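Local coordinates for heterokaryon incompatibility protein s (Podospora anserina, PDB 2WVQ), which forms a prion and, through interaction with het-S from incompatible cells, triggers a lethal heterokaryon incompatibility reaction, at residues 59-64 / 185-190; 202-207 / 213-218; 104-107 / 113-116. The protein carries 2 engineered substitutions. One frame throughout, in Å; residues are numbered along the deposited sequence.

Followed from the N terminus, the chain first supplies 59-64, at the C-terminal end of helix 42-62, which waits 121 residues for its partner 185-190 on helix 181-191. Inside the large loop closed by contact 1 lies contact 3, where 104-107, near the end of helix 79-108, meets 113-116 in the connection to helix 124-140. Contact 2 follows in series, a short closure between helices 198-207 and 213-224. Contacts 1 and 2 touch, their centres about 15 Å apart: Ala188 packs on Ala214 and Ala218. Contact 3 is remote, its centre about 37 Å from that of contact 1, on the opposite side of the chain's centre.

Contact 1 (59-64 / 185-190)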
# COMPACT_ATOMS: atom_id res chain seq x y z
N TRP A 59 14.26 -13.28 -9.64
CA TRP A 59 14.07 -12.40 -10.76
C TRP A 59 15.32 -11.64 -11.16
O TRP A 59 15.63 -11.54 -12.36
CB TRP A 59 12.91 -11.41 -10.54
CG TRP A 59 12.75 -10.50 -11.71
CD1 TRP A 59 12.04 -10.76 -12.84
CD2 TRP A 59 13.33 -9.21 -11.89
NE1 TRP A 59 12.15 -9.71 -13.72
CE2 TRP A 59 12.93 -8.74 -13.15
CE3 TRP A 59 14.15 -8.39 -11.09
CZ2 TRP A 59 13.30 -7.49 -13.65
CZ3 TRP A 59 14.51 -7.14 -11.57
CH2 TRP A 59 14.09 -6.70 -12.85
N GLY A 60 16.00 -11.05 -10.19
CA GLY A 60 17.23 -10.32 -10.49
C GLY A 60 18.28 -11.23 -11.10
O GLY A 60 19.03 -10.81 -12.01
N GLU A 61 18.33 -12.48 -10.64
CA GLU A 61 19.27 -13.46 -11.20
C GLU A 61 18.89 -13.86 -12.63
O GLU A 61 19.79 -14.02 -13.49
CB GLU A 61 19.32 -14.72 -10.30
CG GLU A 61 20.34 -15.80 -10.71
CD GLU A 61 21.79 -15.41 -10.43
OE1 GLU A 61 22.04 -14.32 -9.89
OE2 GLU A 61 22.69 -16.22 -10.74
N ALA A 62 17.59 -14.04 -12.86
CA ALA A 62 17.05 -14.47 -14.16
C ALA A 62 17.35 -13.47 -15.28
O ALA A 62 17.68 -13.82 -16.43
CB ALA A 62 15.56 -14.67 -14.04
N VAL A 63 17.19 -12.20 -14.91
CA VAL A 63 17.41 -11.04 -15.75
C VAL A 63 18.89 -10.56 -15.79
O VAL A 63 19.22 -9.66 -16.55
CB VAL A 63 16.41 -10.00 -15.18
CG1 VAL A 63 17.08 -8.86 -14.37
CG2 VAL A 63 15.33 -9.68 -16.12
N LYS A 64 19.77 -11.16 -14.97
CA LYS A 64 21.18 -10.73 -14.88
C LYS A 64 21.27 -9.23 -14.51
O LYS A 64 22.00 -8.44 -15.15
CB LYS A 64 21.94 -11.05 -16.19
CG LYS A 64 21.83 -12.50 -16.59
CD LYS A 64 22.68 -12.86 -17.82
CE LYS A 64 23.12 -14.35 -17.78
NZ LYS A 64 21.99 -15.31 -17.91
N HIS A 185 12.17 -21.28 -13.67
CA HIS A 185 11.93 -22.66 -13.29
C HIS A 185 13.23 -23.40 -12.95
O HIS A 185 13.31 -24.02 -11.88
CB HIS A 185 11.11 -23.40 -14.34
CG HIS A 185 9.65 -23.04 -14.32
ND1 HIS A 185 8.93 -22.93 -13.15
CD2 HIS A 185 8.78 -22.79 -15.33
CE1 HIS A 185 7.68 -22.60 -13.44
NE2 HIS A 185 7.57 -22.51 -14.76
N LYS A 186 14.24 -23.32 -13.83
CA LYS A 186 15.57 -23.94 -13.57
C LYS A 186 16.21 -23.46 -12.26
O LYS A 186 16.75 -24.24 -11.48
CB LYS A 186 16.54 -23.75 -14.76
CG LYS A 186 16.37 -24.81 -15.84
CD LYS A 186 17.50 -24.79 -16.90
CE LYS A 186 18.45 -26.02 -16.78
NZ LYS A 186 18.97 -26.21 -15.36
N LEU A 187 16.12 -22.16 -12.04
CA LEU A 187 16.68 -21.53 -10.88
C LEU A 187 16.06 -22.04 -9.57
O LEU A 187 16.78 -22.31 -8.62
CB LEU A 187 16.51 -20.03 -11.03
CG LEU A 187 17.71 -19.11 -11.34
CD1 LEU A 187 19.07 -19.75 -11.70
CD2 LEU A 187 17.29 -18.08 -12.32
N ALA A 188 14.73 -22.19 -9.56
CA ALA A 188 13.97 -22.72 -8.42
C ALA A 188 14.29 -24.20 -8.21
O ALA A 188 14.22 -24.71 -7.10
CB ALA A 188 12.48 -22.54 -8.65
N GLU A 189 14.66 -24.90 -9.30
CA GLU A 189 15.04 -26.32 -9.22
C GLU A 189 16.40 -26.43 -8.52
O GLU A 189 16.57 -27.26 -7.61
CB GLU A 189 15.08 -26.96 -10.60
CG GLU A 189 13.70 -27.28 -11.18
CD GLU A 189 13.75 -27.82 -12.61
OE1 GLU A 189 14.87 -28.06 -13.16
OE2 GLU A 189 12.66 -28.03 -13.20
N ILE A 190 17.33 -25.57 -8.92
CA ILE A 190 18.65 -25.45 -8.28
C ILE A 190 18.57 -25.03 -6.78
O ILE A 190 19.36 -25.51 -5.96
CB ILE A 190 19.57 -24.48 -9.09
CG1 ILE A 190 19.85 -25.03 -10.49
CG2 ILE A 190 20.86 -24.16 -8.31
CD1 ILE A 190 20.42 -24.01 -11.48
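Leu187 meets Glu61 and Ala62 through one methyl, CD2, and the contact is one of van der Waals packing, with no polar bond between the segments. Leu187 CD2 lies 4.1 Å from Glu61 CG and 4.2 Å from Ala62 CB. It also reaches the backbone, with Leu187 CD2 4.1 Å from Ala62 CA, so it rests on the helix surface as well as on the side chains. Glu61 contributes its aliphatic part: CG stands anti to the backbone N (chi1 -175°), the chain bends at chi2 (72°), and the side chain crosses that of Leu187 at about a right angle. The backbones stay well apart, since the nearest pair of CA atoms, Ala62 and Leu187, is separated by 7.8 Å, and the two segments bury just 100 Å² between them.

Around this methyl contact, Ala62 also packs on Val183 and Cys184, one turn earlier in helix 181-191, while Leu187 reaches back to Arg58 of helix 42-62. Lys64, with positive phi (57°) and two bonds back into the last turn, forms a Schellman motif. The arrangement is a Schellman-capped helix C-terminus packed at the surface against a later helix of the mainly helical HeLo fold.

Contact 2 (202-207 / 213-218)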
# COMPACT_ATOMS: atom_id res chain seq x y z
N THR A 202 7.62 -30.37 1.72
CA THR A 202 6.18 -30.14 1.90
C THR A 202 5.92 -28.75 2.46
O THR A 202 4.97 -28.08 2.06
CB THR A 202 5.56 -31.16 2.86
OG1 THR A 202 6.00 -32.46 2.50
CG2 THR A 202 4.02 -31.10 2.82
N ILE A 203 6.76 -28.35 3.41
CA ILE A 203 6.71 -27.01 4.02
C ILE A 203 6.91 -25.88 2.99
O ILE A 203 6.17 -24.88 2.99
CB ILE A 203 7.71 -26.88 5.22
CG1 ILE A 203 7.19 -27.68 6.43
CG2 ILE A 203 7.97 -25.37 5.59
CD1 ILE A 203 8.14 -27.70 7.62
N LEU A 204 7.89 -26.04 2.11
CA LEU A 204 8.13 -25.08 1.01
C LEU A 204 6.98 -25.08 -0.01
O LEU A 204 6.49 -24.04 -0.39
CB LEU A 204 9.46 -25.36 0.30
CG LEU A 204 10.79 -25.21 1.04
CD1 LEU A 204 11.90 -25.68 0.10
CD2 LEU A 204 11.03 -23.73 1.48
N LYS A 205 6.58 -26.27 -0.47
CA LYS A 205 5.39 -26.47 -1.31
C LYS A 205 4.17 -25.70 -0.74
O LYS A 205 3.54 -24.92 -1.46
CB LYS A 205 5.08 -27.97 -1.45
CG LYS A 205 4.09 -28.31 -2.55
CD LYS A 205 3.45 -29.66 -2.32
CE LYS A 205 2.26 -29.88 -3.26
NZ LYS A 205 1.51 -31.15 -3.01
N ASP A 206 3.87 -25.90 0.55
CA ASP A 206 2.75 -25.24 1.21
C ASP A 206 2.94 -23.73 1.37
O ASP A 206 2.05 -22.97 0.98
CB ASP A 206 2.46 -25.86 2.57
CG ASP A 206 1.85 -27.26 2.48
OD1 ASP A 206 1.31 -27.64 1.41
OD2 ASP A 206 1.90 -27.98 3.50
N ALA A 207 4.06 -23.31 1.95
CA ALA A 207 4.32 -21.88 2.22
C ALA A 207 4.47 -21.03 0.96
O ALA A 207 4.08 -19.87 0.97
CB ALA A 207 5.54 -21.69 3.15
N ALA A 213 4.88 -19.76 -7.21
CA ALA A 213 4.50 -21.00 -7.93
C ALA A 213 5.69 -21.84 -8.41
O ALA A 213 5.62 -23.08 -8.38
CB ALA A 213 3.58 -20.69 -9.08
N ALA A 214 6.75 -21.18 -8.87
CA ALA A 214 7.98 -21.84 -9.30
C ALA A 214 8.60 -22.72 -8.19
O ALA A 214 8.92 -23.90 -8.42
CB ALA A 214 8.98 -20.83 -9.86
N MET A 215 8.70 -22.17 -6.98
CA MET A 215 9.16 -22.91 -5.78
C MET A 215 8.18 -23.98 -5.36
O MET A 215 8.55 -25.10 -5.00
CB MET A 215 9.42 -21.96 -4.61
CG MET A 215 9.92 -22.65 -3.33
SD MET A 215 10.32 -21.60 -1.93
CE MET A 215 11.37 -20.29 -2.59
N SER A 216 6.90 -23.65 -5.41
CA SER A 216 5.86 -24.61 -5.09
C SER A 216 5.94 -25.84 -6.01
O SER A 216 5.91 -26.99 -5.54
CB SER A 216 4.50 -23.94 -5.15
OG SER A 216 3.53 -24.76 -4.54
N ASP A 217 6.08 -25.59 -7.31
CA ASP A 217 6.16 -26.67 -8.32
C ASP A 217 7.44 -27.49 -8.23
O ASP A 217 7.41 -28.71 -8.44
CB ASP A 217 6.00 -26.11 -9.73
CG ASP A 217 4.63 -25.49 -9.98
OD1 ASP A 217 3.71 -25.69 -9.15
OD2 ASP A 217 4.47 -24.80 -11.01
N ALA A 218 8.54 -26.82 -7.93
CA ALA A 218 9.84 -27.46 -7.74
C ALA A 218 9.83 -28.43 -6.56
O ALA A 218 10.32 -29.54 -6.68
CB ALA A 218 10.94 -26.40 -7.58
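The hydroxyl of Ser216 donates a hydrogen bond to the backbone carbonyl of Lys205, with OG 3.1 Å from O. The donor lies in the carbonyl plane on a lone pair, at a C=O...OG angle of 128°. OG is set anti to the backbone N of Ser216 (chi1 -166°), which carries it across the gap between the helices. Here the backbones come very close: the CA atoms of Lys205 and Ser216 are 4.2 Å apart, consistent with the small side chain at Ser216.

The Lys205 side chain takes part through its base. Its CG lies 3.7 Å from Ser216 O, and beyond CG the chain runs extended away from 213-218, passing along Ala219, Ala220 and Ile223 further down the second helix.

On the buried side, Leu204 and Met215 make the apolar half of the contact. Leu204 CD2 touches Met215 SD at 4.1 Å, the two side chains crossing obliquely, and the bend of Met215 at chi3 (-49°) turns its CE away from the extended line of the chain. Both residues pack on Ile192; Leu204 also reaches Leu129 and Leu133 of helix 124-140, and Met215 reaches Ile51 and Arg58 of helix 42-62. The whole is an antiparallel helical (alpha-alpha) hairpin, two short helices joined by five residues, closing the C-terminal part of the HeLo domain.

Contact 3 (104-107 / 113-116); sequences RYEL and DLVV
The backbone O of Asp113 sits at the edge of the Tyr105 ring, near its plane and 4.1 Å from Tyr105 CE2, and Leu114 CD2 lies oblique to the same ring, which also stacks with that of Tyr155 from a loop. The Asp113 carboxylate is turned steeply from the ring, their planes 67° apart, and the two side chains cross at about a right angle. This is a turn-back at the C-terminal end of a long helix of the HeLo fold, where the chain leaving helix 79-108 folds against its last turns before helix 124-140 begins.

Across the contact the phenol oxygen is met by carbon: Tyr105 OH lies 3.6 Å from Asp113 CB and 4.0 Å from Asp113 CG. With Tyr105 CG anti to the backbone N (chi1 -172°), the ring extends far enough for its hydroxyl end to arrive there. Asp113 OD1 comes close to Asp110 OD2, a pairing of like charges, and Asp113 OD2 has a long, weak ion pair with Arg36 NE.

On the other flank of helix 79-108, Arg104 forms salt bridges with Glu90 and Glu173 of the second subunit, placing this end of the helix at the dimer interface. Toward 113-116, Leu114 supplies a single methyl: its CD2 sits 4.0 Å from Glu106 CA, 4.3 Å from Glu106 CG and 4.4 Å from Tyr105 CE2.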
# COMPACT_ATOMS: atom_id res chain seq x y z
N ARG A 104 3.96 3.94 14.34
CA ARG A 104 2.75 4.43 14.97
C ARG A 104 2.28 3.51 16.08
O ARG A 104 1.76 3.98 17.12
CB ARG A 104 1.65 4.66 13.94
CG ARG A 104 1.84 5.92 13.15
CD ARG A 104 0.55 6.36 12.48
NE ARG A 104 -0.14 5.33 11.70
CZ ARG A 104 0.12 4.98 10.45
NH1 ARG A 104 1.12 5.55 9.77
NH2 ARG A 104 -0.63 4.06 9.87
N TYR A 105 2.49 2.21 15.88
CA TYR A 105 2.24 1.21 16.91
C TYR A 105 3.21 1.32 18.11
O TYR A 105 2.76 1.31 19.28
CB TYR A 105 2.28 -0.19 16.32
CG TYR A 105 1.85 -1.26 17.28
CD1 TYR A 105 0.51 -1.65 17.36
CD2 TYR A 105 2.77 -1.89 18.11
CE1 TYR A 105 0.11 -2.65 18.26
CE2 TYR A 105 2.39 -2.88 19.00
CZ TYR A 105 1.06 -3.25 19.07
OH TYR A 105 0.71 -4.23 19.97
N GLU A 106 4.51 1.41 17.80
CA GLU A 106 5.58 1.59 18.77
C GLU A 106 5.37 2.77 19.69
O GLU A 106 5.70 2.70 20.84
CB GLU A 106 6.92 1.85 18.10
CG GLU A 106 7.71 0.64 17.65
CD GLU A 106 8.89 1.06 16.78
OE1 GLU A 106 9.09 0.47 15.68
OE2 GLU A 106 9.60 2.03 17.17
N LEU A 107 4.89 3.88 19.14
CA LEU A 107 4.76 5.14 19.85
C LEU A 107 3.74 5.02 20.98
O LEU A 107 3.88 5.66 22.02
CB LEU A 107 4.42 6.28 18.87
CG LEU A 107 4.50 7.70 19.43
CD1 LEU A 107 5.89 8.00 20.02
CD2 LEU A 107 4.14 8.70 18.36
N ASP A 113 4.12 -5.50 24.67
CA ASP A 113 3.70 -5.66 23.28
C ASP A 113 4.79 -5.37 22.24
O ASP A 113 4.59 -5.64 21.05
CB ASP A 113 2.48 -4.78 23.01
CG ASP A 113 1.29 -5.17 23.86
OD1 ASP A 113 0.66 -4.27 24.46
OD2 ASP A 113 1.00 -6.39 23.93
N LEU A 114 5.93 -4.86 22.70
CA LEU A 114 7.06 -4.52 21.84
C LEU A 114 8.10 -5.63 21.63
O LEU A 114 9.03 -5.48 20.83
CB LEU A 114 7.71 -3.21 22.32
CG LEU A 114 6.82 -1.96 22.22
CD1 LEU A 114 7.57 -0.72 22.64
CD2 LEU A 114 6.26 -1.80 20.83
N VAL A 115 7.91 -6.76 22.32
CA VAL A 115 8.79 -7.93 22.24
C VAL A 115 8.62 -8.62 20.88
O VAL A 115 7.49 -8.83 20.43
CB VAL A 115 8.43 -8.94 23.38
CG1 VAL A 115 9.14 -10.29 23.20
CG2 VAL A 115 8.77 -8.35 24.74
N VAL A 116 9.73 -8.97 20.24
CA VAL A 116 9.68 -9.61 18.92
C VAL A 116 10.19 -11.06 18.93
O VAL A 116 11.06 -11.41 19.73
CB VAL A 116 10.41 -8.77 17.80
CG1 VAL A 116 9.82 -7.37 17.68
CG2 VAL A 116 11.89 -8.68 18.06